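Local structure of stage II sporulation protein Q (Bacillus subtilis, 3TUF) at residues 91-96 / 162-166; 131-137 / 149-155. The protein forms with SpoIIIAH a channel between forespore and mother cell, takes part in forespore engulfment and holds membrane proteins at the forespore side of the septum. All blocks are in the same frame, centred on the assembly; numbering follows the deposited sequence.

Contact 1 of 2, residues 91-96 / 162-166; sequences GKDFDV and GNHVH
Gly91 and Asn163 come closest along the two backbones, with 5.3 Å between their CA atoms. The segments run 26° apart and diverge, so Val96 CA and Val165 CA are separated by 7.4 Å. Residues 162-166 lead into strand 165-171 and carry the His-x-His sequence of the M23 peptidase family in His164 and His166. Asn163 has CG anti to the backbone N (chi1 174°), which sends its amide across to the loop before strand 95-97. There ND2 of Asn163 donates to OD1 of Asp93 over 2.9 Å. The donor comes from the anti side of the carboxylate, and the two flat groups are turned 72° apart. Asn163 OD1 probably bonds to Ser152 OG, outside the contact. Deeper in, CE1 of Phe94 lies 3.8 Å from CG1 of Val165, and CZ of Phe94 is 3.8 Å from the backbone N of Val165, approached obliquely. Asn163 O sits near the plane of the ring, at its edge. Val96 CG2 packs on Val165 CB at 3.7 Å. Apolar packing on Val165 thus follows an amide-carboxylate bond near the surface. That bond and the probable one to Ser152 are likely to limit Asn163 amide rotation.

Contact 2 of 2, residues 131-137 / 149-155; sequences SLSEVSV and IGKSGKN
Gly150 and Gly153 lie too close to the facing backbone for a side chain. A CB on Gly150 would fall 2.6 Å from Glu134 O, and one on Gly153 would fall 2.9 Å from Ser131 O. The contact is the outer part of a small three-stranded antiparallel sheet in the M23 peptidase domain, where the short, weakly bonded strand 134-135 flanks 148-151. Val135 and Gly150 form a non-hydrogen-bonded pair. Backbone bonds run from Ser133 N to Lys151 O, and from Ser136 N to Ile149 O. A classic beta bulge at Ile149 and Gly150 faces Val96 on the third strand.

Glu134 and Lys151 lie side by side and point the same way. The lysine bends at chi3 (-78°) and again at chi4, and its NZ stays 4.6 Å from OE2 of Glu134. This is beyond a salt bridge, and the ammonium pairs with Asp95 instead. At the other end CG1 of Val137 rests on CG2 of Ile149 at 3.8 Å, the two side chains crossing at a slant. Val143 touches both.

Ser131 turns its OG over Gly153, donating to Gly153 O at 2.9 Å from above the carbonyl plane. The side chain of Asn155 lies against the same hydroxyl. Replacing Asn155 by an alanine would probably take away the packing on that side of the Ser131 hydroxyl, which would keep its bond to Gly153 O. Ser133 OG reaches Ser152 O, by a bond modelled so short that its length is doubtful. A water bridges the rim: it donates to Ser133 OG and accepts from Lys154 N, each over 3.0 Å.

Overall arrangement
Contacts 1 and 2 are neighbours, with centres 8 Å apart. Strand 95-97 from contact 1 and strand 148-151 from contact 2 lie side by side in one sheet. They are joined by a salt bridge from Asp95 OD1 to Lys151 NZ, modelled rather short at 2.5 Å. Strands 125-132 and 165-171 are paired in the larger sheet. Here CE1 of His164 lies close to OG of Ser131, at 2.9 Å, which is probably too short. In M23 metallopeptidases the His-x-His motif contributes to the zinc site. In this structure His166 ND1 is hydrogen-bonded to Asp85 OD1, which places that motif beside strand 84-88.

Contact 1 of 2, residues 91-96 / 162-166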
loop_
_atom_site.group_PDB
_atom_site.type_symbol
_atom_site.label_atom_id
_atom_site.label_comp_id
_atom_site.label_asym_id
_atom_site.label_seq_id
_atom_site.Cartn_x
_atom_site.Cartn_y
_atom_site.Cartn_z
ATOM N N GLY A 91 -6.334 30.146 -37.293
ATOM C CA GLY A 91 -7.057 30.047 -36.001
ATOM C C GLY A 91 -8.272 30.958 -35.936
ATOM O O GLY A 91 -8.548 31.572 -34.880
ATOM N N LYS A 92 -8.982 31.090 -37.064
ATOM C CA LYS A 92 -10.275 31.781 -37.100
ATOM C C LYS A 92 -11.365 30.801 -36.656
ATOM O O LYS A 92 -11.216 29.558 -36.757
ATOM C CB LYS A 92 -10.613 32.270 -38.515
ATOM C CG LYS A 92 -9.665 33.293 -39.143
ATOM C CD LYS A 92 -9.898 33.403 -40.667
ATOM C CE LYS A 92 -8.735 34.127 -41.394
ATOM N NZ LYS A 92 -9.115 34.452 -42.797
ATOM N N ASP A 93 -12.467 31.367 -36.184
ATOM C CA ASP A 93 -13.629 30.622 -35.741
ATOM C C ASP A 93 -14.128 29.738 -36.848
ATOM O O ASP A 93 -14.013 30.113 -38.024
ATOM C CB ASP A 93 -14.769 31.590 -35.398
ATOM C CG ASP A 93 -14.628 32.208 -34.024
ATOM O OD1 ASP A 93 -13.725 31.827 -33.247
ATOM O OD2 ASP A 93 -15.432 33.094 -33.694
ATOM N N PHE A 94 -14.727 28.601 -36.515
ATOM C CA PHE A 94 -15.339 27.839 -37.565
ATOM C C PHE A 94 -16.426 26.989 -36.968
ATOM O O PHE A 94 -16.501 26.810 -35.724
ATOM C CB PHE A 94 -14.265 26.981 -38.242
ATOM C CG PHE A 94 -13.537 25.997 -37.276
ATOM C CD1 PHE A 94 -14.078 24.699 -37.056
ATOM C CD2 PHE A 94 -12.332 26.368 -36.604
ATOM C CE1 PHE A 94 -13.471 23.793 -36.141
ATOM C CE2 PHE A 94 -11.702 25.492 -35.732
ATOM C CZ PHE A 94 -12.278 24.191 -35.493
ATOM N N ASP A 95 -17.282 26.441 -37.803
ATOM C CA ASP A 95 -18.496 25.858 -37.269
ATOM C C ASP A 95 -18.212 24.425 -37.080
ATOM O O ASP A 95 -17.615 23.796 -37.947
ATOM C CB ASP A 95 -19.671 26.069 -38.219
ATOM C CG ASP A 95 -19.953 27.605 -38.505
ATOM O OD1 ASP A 95 -20.428 28.327 -37.571
ATOM O OD2 ASP A 95 -19.708 28.077 -39.644
ATOM N N VAL A 96 -18.591 23.918 -35.916
ATOM C CA VAL A 96 -18.502 22.502 -35.619
ATOM C C VAL A 96 -19.842 21.803 -35.862
ATOM O O VAL A 96 -20.902 22.387 -35.574
ATOM C CB VAL A 96 -18.211 22.409 -34.154
ATOM C CG1 VAL A 96 -18.507 20.943 -33.541
ATOM C CG2 VAL A 96 -16.825 22.971 -33.876
ATOM N N GLY A 162 -4.765 26.717 -29.405
ATOM C CA GLY A 162 -5.480 27.960 -29.704
ATOM C C GLY A 162 -6.986 27.829 -29.896
ATOM O O GLY A 162 -7.727 27.183 -29.129
ATOM N N ASN A 163 -7.443 28.458 -30.965
ATOM C CA ASN A 163 -8.859 28.480 -31.264
ATOM C C ASN A 163 -9.175 27.165 -31.960
ATOM O O ASN A 163 -8.663 26.920 -33.044
ATOM C CB ASN A 163 -9.178 29.724 -32.089
ATOM C CG ASN A 163 -10.620 29.771 -32.576
ATOM O OD1 ASN A 163 -11.382 28.809 -32.509
ATOM N ND2 ASN A 163 -10.989 30.913 -33.089
ATOM N N HIS A 164 -9.964 26.299 -31.324
ATOM C CA HIS A 164 -10.139 24.930 -31.865
ATOM C C HIS A 164 -11.406 24.208 -31.468
ATOM O O HIS A 164 -12.190 24.728 -30.688
ATOM C CB HIS A 164 -9.008 24.064 -31.359
ATOM C CG HIS A 164 -9.102 23.737 -29.882
ATOM N ND1 HIS A 164 -8.795 24.658 -28.884
ATOM C CD2 HIS A 164 -9.446 22.588 -29.245
ATOM C CE1 HIS A 164 -8.950 24.093 -27.703
ATOM N NE2 HIS A 164 -9.343 22.836 -27.895
ATOM N N VAL A 165 -11.606 22.985 -31.939
ATOM C CA VAL A 165 -12.560 22.116 -31.226
ATOM C C VAL A 165 -11.827 20.846 -30.766
ATOM O O VAL A 165 -11.026 20.297 -31.526
ATOM C CB VAL A 165 -13.792 21.755 -32.108
ATOM C CG1 VAL A 165 -13.356 21.082 -33.456
ATOM C CG2 VAL A 165 -14.718 20.828 -31.403
ATOM N N HIS A 166 -12.047 20.407 -29.524
ATOM C CA HIS A 166 -11.612 19.099 -29.113
ATOM C C HIS A 166 -12.715 18.079 -29.409
ATOM O O HIS A 166 -13.860 18.274 -29.025
ATOM C CB HIS A 166 -11.339 19.096 -27.626
ATOM C CG HIS A 166 -10.822 17.778 -27.096
ATOM N ND1 HIS A 166 -9.547 17.326 -27.346
ATOM C CD2 HIS A 166 -11.407 16.831 -26.324
ATOM C CE1 HIS A 166 -9.358 16.159 -26.743
ATOM N NE2 HIS A 166 -10.478 15.828 -26.129
#

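Contact 2 of 2, residues 131-137 / 149-155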
loop_
_atom_site.group_PDB
_atom_site.type_symbol
_atom_site.label_atom_id
_atom_site.label_comp_id
_atom_site.label_asym_id
_atom_site.label_seq_id
_atom_site.Cartn_x
_atom_site.Cartn_y
_atom_site.Cartn_z
ATOM N N SER A 131 -14.371 22.838 -25.956
ATOM C CA SER A 131 -13.707 24.118 -26.400
ATOM C C SER A 131 -14.529 25.104 -27.293
ATOM O O SER A 131 -13.995 26.148 -27.773
ATOM C CB SER A 131 -12.320 23.912 -26.991
ATOM O OG SER A 131 -11.537 25.077 -26.684
ATOM N N LEU A 132 -15.822 24.772 -27.483
ATOM C CA LEU A 132 -16.789 25.614 -28.183
ATOM C C LEU A 132 -16.946 27.009 -27.493
ATOM O O LEU A 132 -16.927 27.114 -26.222
ATOM C CB LEU A 132 -18.139 24.895 -28.223
ATOM C CG LEU A 132 -18.086 23.468 -28.780
ATOM C CD1 LEU A 132 -19.466 22.933 -29.184
ATOM C CD2 LEU A 132 -17.201 23.429 -29.974
ATOM N N SER A 133 -17.080 28.037 -28.367
ATOM C CA SER A 133 -17.366 29.443 -28.081
ATOM C C SER A 133 -18.845 29.602 -27.935
ATOM O O SER A 133 -19.313 30.470 -27.170
ATOM C CB SER A 133 -17.085 30.286 -29.316
ATOM O OG SER A 133 -15.704 30.415 -29.557
ATOM N N GLU A 134 -19.583 28.829 -28.752
ATOM C CA GLU A 134 -21.045 28.954 -28.855
ATOM C C GLU A 134 -21.624 27.610 -29.041
ATOM O O GLU A 134 -20.936 26.690 -29.488
ATOM C CB GLU A 134 -21.493 29.751 -30.098
ATOM C CG GLU A 134 -20.610 30.977 -30.488
ATOM C CD GLU A 134 -21.161 31.696 -31.713
ATOM O OE1 GLU A 134 -22.343 31.349 -32.084
ATOM O OE2 GLU A 134 -20.416 32.581 -32.278
ATOM N N VAL A 135 -22.914 27.512 -28.768
ATOM C CA VAL A 135 -23.627 26.261 -28.906
ATOM C C VAL A 135 -24.902 26.575 -29.665
ATOM O O VAL A 135 -25.487 27.675 -29.519
ATOM C CB VAL A 135 -23.854 25.641 -27.493
ATOM C CG1 VAL A 135 -25.004 24.670 -27.478
ATOM C CG2 VAL A 135 -22.590 24.912 -27.076
ATOM N N SER A 136 -25.307 25.645 -30.518
ATOM C CA SER A 136 -26.482 25.831 -31.339
ATOM C C SER A 136 -27.468 24.725 -30.952
ATOM O O SER A 136 -28.480 24.532 -31.626
ATOM C CB SER A 136 -26.094 25.777 -32.825
ATOM O OG SER A 136 -24.979 26.669 -33.110
ATOM N N VAL A 137 -27.176 24.001 -29.858
ATOM C CA VAL A 137 -28.041 22.905 -29.374
ATOM C C VAL A 137 -28.270 23.002 -27.874
ATOM O O VAL A 137 -27.618 23.782 -27.185
ATOM C CB VAL A 137 -27.467 21.463 -29.673
ATOM C CG1 VAL A 137 -27.535 21.133 -31.127
ATOM C CG2 VAL A 137 -26.019 21.319 -29.190
ATOM N N ILE A 149 -23.466 22.295 -34.591
ATOM C CA ILE A 149 -23.852 22.275 -33.212
ATOM C C ILE A 149 -23.096 23.275 -32.374
ATOM O O ILE A 149 -23.395 23.420 -31.192
ATOM C CB ILE A 149 -23.710 20.878 -32.589
ATOM C CG1 ILE A 149 -22.247 20.476 -32.555
ATOM C CG2 ILE A 149 -24.655 19.838 -33.322
ATOM C CD1 ILE A 149 -22.061 19.037 -32.136
ATOM N N GLY A 150 -22.133 23.967 -32.956
ATOM C CA GLY A 150 -21.482 25.028 -32.175
ATOM C C GLY A 150 -20.411 25.735 -32.943
ATOM O O GLY A 150 -20.354 25.566 -34.166
ATOM N N LYS A 151 -19.581 26.537 -32.257
ATOM C CA LYS A 151 -18.447 27.235 -32.914
ATOM C C LYS A 151 -17.142 26.927 -32.182
ATOM O O LYS A 151 -17.138 26.822 -30.959
ATOM C CB LYS A 151 -18.624 28.768 -32.973
ATOM C CG LYS A 151 -17.980 29.378 -34.242
ATOM C CD LYS A 151 -18.277 30.864 -34.497
ATOM C CE LYS A 151 -19.678 31.235 -35.108
ATOM N NZ LYS A 151 -20.032 30.358 -36.254
ATOM N N SER A 152 -16.044 26.799 -32.931
ATOM C CA SER A 152 -14.772 26.650 -32.291
ATOM C C SER A 152 -14.523 27.803 -31.297
ATOM O O SER A 152 -15.088 28.901 -31.416
ATOM C CB SER A 152 -13.678 26.669 -33.332
ATOM O OG SER A 152 -13.278 28.008 -33.616
ATOM N N GLY A 153 -13.665 27.535 -30.311
ATOM C CA GLY A 153 -13.163 28.590 -29.437
ATOM C C GLY A 153 -11.903 28.206 -28.726
ATOM O O GLY A 153 -11.476 27.044 -28.789
ATOM N N LYS A 154 -11.312 29.182 -28.048
ATOM C CA LYS A 154 -10.190 28.909 -27.159
ATOM C C LYS A 154 -10.710 28.532 -25.767
ATOM O O LYS A 154 -11.901 28.817 -25.435
ATOM C CB LYS A 154 -9.267 30.117 -26.968
ATOM C CG LYS A 154 -9.121 31.087 -28.127
ATOM C CD LYS A 154 -7.951 31.947 -27.725
ATOM C CE LYS A 154 -7.790 33.251 -28.509
ATOM N NZ LYS A 154 -6.579 33.117 -29.432
ATOM N N ASN A 155 -9.766 28.032 -24.947
ATOM C CA ASN A 155 -9.989 27.239 -23.774
ATOM C C ASN A 155 -9.005 27.524 -22.728
ATOM O O ASN A 155 -7.852 27.864 -23.033
ATOM C CB ASN A 155 -9.579 25.814 -24.109
ATOM C CG ASN A 155 -10.595 24.898 -23.718
ATOM O OD1 ASN A 155 -11.610 25.340 -23.091
ATOM N ND2 ASN A 155 -10.436 23.652 -24.070
HETATM O O HOH W 1 -13.272 31.422 -28.157
#